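Uncharacterized protein (Bacteroides fragilis, PDB 4OUQ) is of unknown function, a DUF4783-family protein whose helices pack on a curved mixed sheet, consistent with the NTF2-like clan to which the family belongs. Local coordinates at residues D3-V6 with G7-V10; E37-R41 with Q42-G46. All coordinates share one frame; numbering follows the deposited sequence.

From the N terminus the chain meets interaction 1 first: residues 3-6 run as a loop into helix 6-14, and the contact with 7-10 forms that helix's first turn. After helix 17-21 and strands 24-25 and 28-32, the chain enters strand 35-40, the outermost strand at one end of the mixed sheet. Interaction 2 then turns it directly into helix 41-54. Both contacts are local helix starts without intervening residues, so they follow in series and neither nest nor cross. The centres of interaction 1 and interaction 2 lie about 19 Å apart. Around interaction 1 the loop reaches strands 57-67 and 72-80, while the helix start lies against 57-67 and 83-94; interaction 2 joins an edge strand to the long helix.

Interaction 1: D3-V6 with G7-V10; sequences DIPV and GVVV
V6, P5 and G7 carry this contact, in which the loop 3-6 passes into the first turn of helix 6-14. P5 occupies the N-cap position, a place where the fixed phi of a proline is easily accommodated and where its missing N-H costs the helix nothing. Its carbonyl still serves the helix: P5 O accepts from V8 N at 3.0 Å, but the bond is bent, with an N-H...O angle of 140° and the donor lying above the carbonyl plane. One step on, the geometry settles into the alpha-helical pattern. V10 N reaches V6 O at 3.0 Å, much straighter at 166°, and only slightly tilted from the carbonyl plane.

The side chains follow the same i to i+3 and i to i+4 spacing. The ring of P5 and the side chain of V8 lie side by side and point the same way, with P5 CB 3.8 Å from V8 CG2. That methyl is the branch of V8 beside its own backbone N, which brings it back toward the proline. V6 and V10 meet at a slant through single methyls, V6 CG1 and V10 CG2, at 4.0 Å. V10 CG2 also sits 3.2 Å from V6 O, so it flanks the accepting carbonyl. G7, with no side chain, meets P5 and V6 through its backbone alone.

P5 and V8 both touch Y23 and F91, while V9 turns to F60 and V62 of strand 57-67; V6, by contrast, is exposed. The chemistry is therefore divided: two backbone bonds of unequal straightness start the helix, and beta-branched and cyclic apolar groups line its first turn, with P5 and V8 offering one shared apolar surface to the aromatic residues.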
ATOM      1  N   ASP A   3       2.182  14.321  -4.892  1.00 81.05           N
ATOM      2  CA  ASP A   3       2.770  13.091  -5.536  1.00 66.27           C
ATOM      3  C   ASP A   3       2.720  11.847  -4.606  1.00 68.32           C
ATOM      4  O   ASP A   3       2.395  10.734  -5.068  1.00 57.48           O
ATOM      5  CB  ASP A   3       4.213  13.357  -6.056  1.00 64.20           C
ATOM      6  CG  ASP A   3       5.190  13.789  -4.942  1.00 74.05           C
ATOM      7  OD1 ASP A   3       4.740  14.292  -3.885  1.00 85.61           O
ATOM      8  OD2 ASP A   3       6.409  13.636  -5.141  1.00 70.64           O
ATOM      9  N   ILE A   4       3.017  12.036  -3.307  1.00 38.75           N
ATOM     10  CA  ILE A   4       2.973  10.941  -2.351  1.00 36.40           C
ATOM     11  C   ILE A   4       2.179  11.337  -1.096  1.00 33.51           C
ATOM     12  O   ILE A   4       2.683  12.098  -0.261  1.00 30.91           O
ATOM     13  CB  ILE A   4       4.374  10.502  -1.916  1.00 38.65           C
ATOM     14  CG1 ILE A   4       5.308  10.293  -3.150  1.00 43.97           C
ATOM     15  CG2 ILE A   4       4.269   9.238  -1.069  1.00 41.75           C
ATOM     16  CD1 ILE A   4       4.907   9.155  -4.074  1.00 45.91           C
ATOM     17  N   PRO A   5       0.938  10.848  -0.983  1.00 29.34           N
ATOM     18  CA  PRO A   5       0.078  11.230   0.134  1.00 28.99           C
ATOM     19  C   PRO A   5       0.692  10.820   1.502  1.00 25.20           C
ATOM     20  O   PRO A   5       0.919   9.676   1.762  1.00 22.29           O
ATOM     21  CB  PRO A   5      -1.226  10.450  -0.134  1.00 32.73           C
ATOM     22  CG  PRO A   5      -1.176  10.129  -1.609  1.00 34.17           C
ATOM     23  CD  PRO A   5       0.256   9.936  -1.922  1.00 32.02           C
ATOM     24  N   VAL A   6       0.953  11.820   2.346  1.00 22.59           N
ATOM     25  CA  VAL A   6       1.414  11.611   3.707  1.00 19.28           C
ATOM     26  C   VAL A   6       0.547  10.585   4.426  1.00 17.61           C
ATOM     27  O   VAL A   6       1.010   9.840   5.279  1.00 17.06           O
ATOM     28  CB  VAL A   6       1.315  12.977   4.467  1.00 22.20           C
ATOM     29  CG1 VAL A   6       1.474  12.836   5.967  1.00 22.27           C
ATOM     30  CG2 VAL A   6       2.346  13.951   3.948  1.00 25.39           C
ATOM     31  N   GLY A   7      -0.780  10.670   4.202  1.00 17.44           N
ATOM     32  CA  GLY A   7      -1.670   9.779   4.855  1.00 15.76           C
ATOM     33  C   GLY A   7      -1.436   8.294   4.582  1.00 13.05           C
ATOM     34  O   GLY A   7      -1.786   7.447   5.388  1.00 13.38           O
ATOM     35  N   VAL A   8      -0.920   7.980   3.401  1.00 13.30           N
ATOM     36  CA  VAL A   8      -0.611   6.612   3.041  1.00 12.75           C
ATOM     37  C   VAL A   8       0.515   6.072   3.904  1.00 11.45           C
ATOM     38  O   VAL A   8       0.436   4.985   4.408  1.00 12.73           O
ATOM     39  CB  VAL A   8      -0.295   6.519   1.570  1.00 13.09           C
ATOM     40  CG1 VAL A   8       0.316   5.165   1.229  1.00 13.59           C
ATOM     41  CG2 VAL A   8      -1.603   6.784   0.760  1.00 18.69           C
ATOM     42  N   VAL A   9       1.558   6.883   4.030  1.00 12.48           N
ATOM     43  CA  VAL A   9       2.747   6.491   4.803  1.00 13.00           C
ATOM     44  C   VAL A   9       2.338   6.324   6.273  1.00 14.64           C
ATOM     45  O   VAL A   9       2.706   5.373   6.912  1.00 14.68           O
ATOM     46  CB  VAL A   9       3.848   7.537   4.676  1.00 14.16           C
ATOM     47  CG1 VAL A   9       5.018   7.167   5.591  1.00 14.83           C
ATOM     48  CG2 VAL A   9       4.327   7.653   3.245  1.00 13.44           C
ATOM     49  N   VAL A  10       1.530   7.241   6.782  1.00 14.93           N
ATOM     50  CA  VAL A  10       1.029   7.169   8.166  1.00 15.45           C
ATOM     51  C   VAL A  10       0.212   5.926   8.371  1.00 16.17           C
ATOM     52  O   VAL A  10       0.363   5.223   9.362  1.00 17.87           O
ATOM     53  CB  VAL A  10       0.217   8.451   8.534  1.00 19.25           C
ATOM     54  CG1 VAL A  10      -0.452   8.284   9.888  1.00 20.35           C
ATOM     55  CG2 VAL A  10       1.131   9.698   8.459  1.00 21.38           C
TER

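Interaction 2: E37-R41 with Q42-G46; sequences ESVDR and QAAEG
D40 holds its CG between the backbone N and the carbonyl carbon, chi1 61°, and this turns the carboxylate onto the start of helix 41-54, where OD1 accepts from A43 N at 2.8 Å. Aspartate suits this N-cap position because its short side chain can receive an amide of the first turn. The bond is fairly straight, 159° at the hydrogen, and the N-H arrives nearly along the C-O axis of OD1. A43 CB lies 3.1 Å from D40 OD1, so the cap oxygen sits tightly against the first turn. The helix dipole would probably steady the negative charge here.

The carbonyl of D40 takes a second amide, A44 N, at 2.9 Å, so side chain and backbone of one residue hold two successive N-H groups. R41 O continues the pattern with E45 N, also at 2.9 Å.

V39, the last residue before the cap, turns its side chain toward the helix. Its CB meets A43 CB at 3.9 Å and its CG2 reaches A44 CB at 4.0 Å; the short alanine side chains are consistent with so near an approach of strand and helix.

Q42, for its part, bends at chi2 and brings its amide to R41 NH1, which is 3.4 Å from Q42 CD. The two flat groups meet at a slant, their planes 53° apart, in van der Waals contact. R41 NH2 makes a weak hydrogen bond to N21, and R41 NH1 a long, weak ion pair with E26, while E45 OE2 bonds S17 OG.

Strand 35-40 is held to its neighbour by backbone bonds of E37 with L30 and V39 with V28, and A44 rests on V28. The helix leaves this edge strand a little past perpendicular, with R41 and E45 both lying against L24 of strand 24-25.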
ATOM      1  N   GLU A  37      -3.589 -10.095  -8.323  1.00 34.90           N
ATOM      2  CA  GLU A  37      -5.097 -10.046  -8.452  1.00 36.75           C
ATOM      3  C   GLU A  37      -5.624  -8.574  -8.524  1.00 30.08           C
ATOM      4  O   GLU A  37      -5.114  -7.694  -7.849  1.00 29.20           O
ATOM      5  CB  GLU A  37      -5.796 -10.841  -7.300  1.00 38.16           C
ATOM      6  CG  GLU A  37      -5.993 -10.087  -5.992  1.00 41.80           C
ATOM      7  N   SER A  38      -6.631  -8.338  -9.345  1.00 32.70           N
ATOM      8  CA  SER A  38      -7.208  -6.997  -9.523  1.00 29.66           C
ATOM      9  C   SER A  38      -8.600  -6.959  -8.947  1.00 30.35           C
ATOM     10  O   SER A  38      -9.518  -7.693  -9.400  1.00 32.43           O
ATOM     11  CB  SER A  38      -7.251  -6.632 -10.984  1.00 35.37           C
ATOM     12  OG  SER A  38      -5.931  -6.397 -11.461  1.00 43.20           O
ATOM     13  N   VAL A  39      -8.810  -6.060  -8.012  1.00 27.19           N
ATOM     14  CA  VAL A  39      -9.986  -6.103  -7.198  1.00 29.32           C
ATOM     15  C   VAL A  39     -10.524  -4.715  -6.989  1.00 28.51           C
ATOM     16  O   VAL A  39      -9.832  -3.725  -7.294  1.00 27.01           O
ATOM     17  CB  VAL A  39      -9.677  -6.805  -5.868  1.00 30.77           C
ATOM     18  CG1 VAL A  39      -9.204  -8.227  -6.139  1.00 34.44           C
ATOM     19  CG2 VAL A  39      -8.642  -6.057  -5.075  1.00 27.43           C
ATOM     20  N   ASP A  40     -11.742  -4.610  -6.468  1.00 27.89           N
ATOM     21  CA  ASP A  40     -12.314  -3.286  -6.228  1.00 27.10           C
ATOM     22  C   ASP A  40     -11.826  -2.727  -4.922  1.00 24.03           C
ATOM     23  O   ASP A  40     -11.128  -3.398  -4.184  1.00 24.57           O
ATOM     24  CB  ASP A  40     -13.838  -3.260  -6.357  1.00 30.44           C
ATOM     25  CG  ASP A  40     -14.543  -4.174  -5.382  1.00 32.45           C
ATOM     26  OD1 ASP A  40     -13.983  -4.524  -4.336  1.00 33.69           O
ATOM     27  OD2 ASP A  40     -15.702  -4.510  -5.662  1.00 42.25           O
ATOM     28  N   ARG A  41     -12.136  -1.463  -4.672  1.00 24.37           N
ATOM     29  CA  ARG A  41     -11.613  -0.758  -3.531  1.00 21.89           C
ATOM     30  C   ARG A  41     -11.965  -1.480  -2.244  1.00 22.01           C
ATOM     31  O   ARG A  41     -11.115  -1.698  -1.404  1.00 21.59           O
ATOM     32  CB  ARG A  41     -12.156   0.676  -3.505  1.00 24.30           C
ATOM     33  CG  ARG A  41     -11.686   1.529  -2.361  1.00 26.97           C
ATOM     34  CD  ARG A  41     -12.228   2.965  -2.383  1.00 29.98           C
ATOM     35  NE  ARG A  41     -13.144   3.144  -1.261  1.00 46.97           N
ATOM     36  CZ  ARG A  41     -14.430   2.764  -1.241  1.00 61.78           C
ATOM     37  NH1 ARG A  41     -15.032   2.268  -2.333  1.00 80.82           N
ATOM     38  NH2 ARG A  41     -15.142   2.924  -0.127  1.00 62.42           N
ATOM     39  N   GLN A  42     -13.218  -1.904  -2.129  1.00 26.70           N
ATOM     40  CA  GLN A  42     -13.666  -2.539  -0.883  1.00 27.19           C
ATOM     41  C   GLN A  42     -12.963  -3.882  -0.680  1.00 22.47           C
ATOM     42  O   GLN A  42     -12.443  -4.177   0.433  1.00 23.99           O
ATOM     43  CB  GLN A  42     -15.185  -2.681  -0.884  1.00 33.59           C
ATOM     44  CG  GLN A  42     -15.928  -1.329  -0.983  1.00 36.60           C
ATOM     45  CD  GLN A  42     -16.300  -0.874  -2.440  1.00 40.34           C
ATOM     46  OE1 GLN A  42     -15.587  -1.150  -3.447  1.00 32.30           O
ATOM     47  NE2 GLN A  42     -17.412  -0.159  -2.537  1.00 53.51           N
ATOM     48  N   ALA A  43     -12.850  -4.669  -1.761  1.00 24.45           N
ATOM     49  CA  ALA A  43     -12.111  -5.912  -1.701  1.00 23.36           C
ATOM     50  C   ALA A  43     -10.606  -5.704  -1.313  1.00 20.91           C
ATOM     51  O   ALA A  43     -10.072  -6.396  -0.465  1.00 22.94           O
ATOM     52  CB  ALA A  43     -12.241  -6.673  -2.998  1.00 22.29           C
ATOM     53  N   ALA A  44      -9.951  -4.660  -1.859  1.00 20.07           N
ATOM     54  CA  ALA A  44      -8.578  -4.333  -1.469  1.00 18.65           C
ATOM     55  C   ALA A  44      -8.468  -3.976  -0.028  1.00 15.72           C
ATOM     56  O   ALA A  44      -7.545  -4.379   0.639  1.00 15.50           O
ATOM     57  CB  ALA A  44      -8.069  -3.166  -2.305  1.00 17.45           C
ATOM     58  N   GLU A  45      -9.377  -3.113   0.455  1.00 16.94           N
ATOM     59  CA  GLU A  45      -9.302  -2.648   1.851  1.00 17.61           C
ATOM     60  C   GLU A  45      -9.384  -3.869   2.799  1.00 16.73           C
ATOM     61  O   GLU A  45      -8.670  -3.896   3.818  1.00 16.55           O
ATOM     62  CB  GLU A  45     -10.399  -1.669   2.186  1.00 22.84           C
ATOM     63  CG  GLU A  45     -10.313  -1.150   3.642  1.00 24.09           C
ATOM     64  CD  GLU A  45     -10.969  -2.106   4.646  1.00 29.67           C
ATOM     65  OE1 GLU A  45     -11.979  -2.718   4.283  1.00 25.91           O
ATOM     66  OE2 GLU A  45     -10.480  -2.254   5.808  1.00 27.05           O
ATOM     67  N   GLY A  46     -10.259  -4.832   2.465  1.00 16.39           N
ATOM     68  CA  GLY A  46     -10.426  -6.064   3.309  1.00 15.47           C
ATOM     69  C   GLY A  46      -9.180  -6.939   3.277  1.00 15.24           C
ATOM     70  O   GLY A  46      -8.712  -7.428   4.292  1.00 15.80           O
TER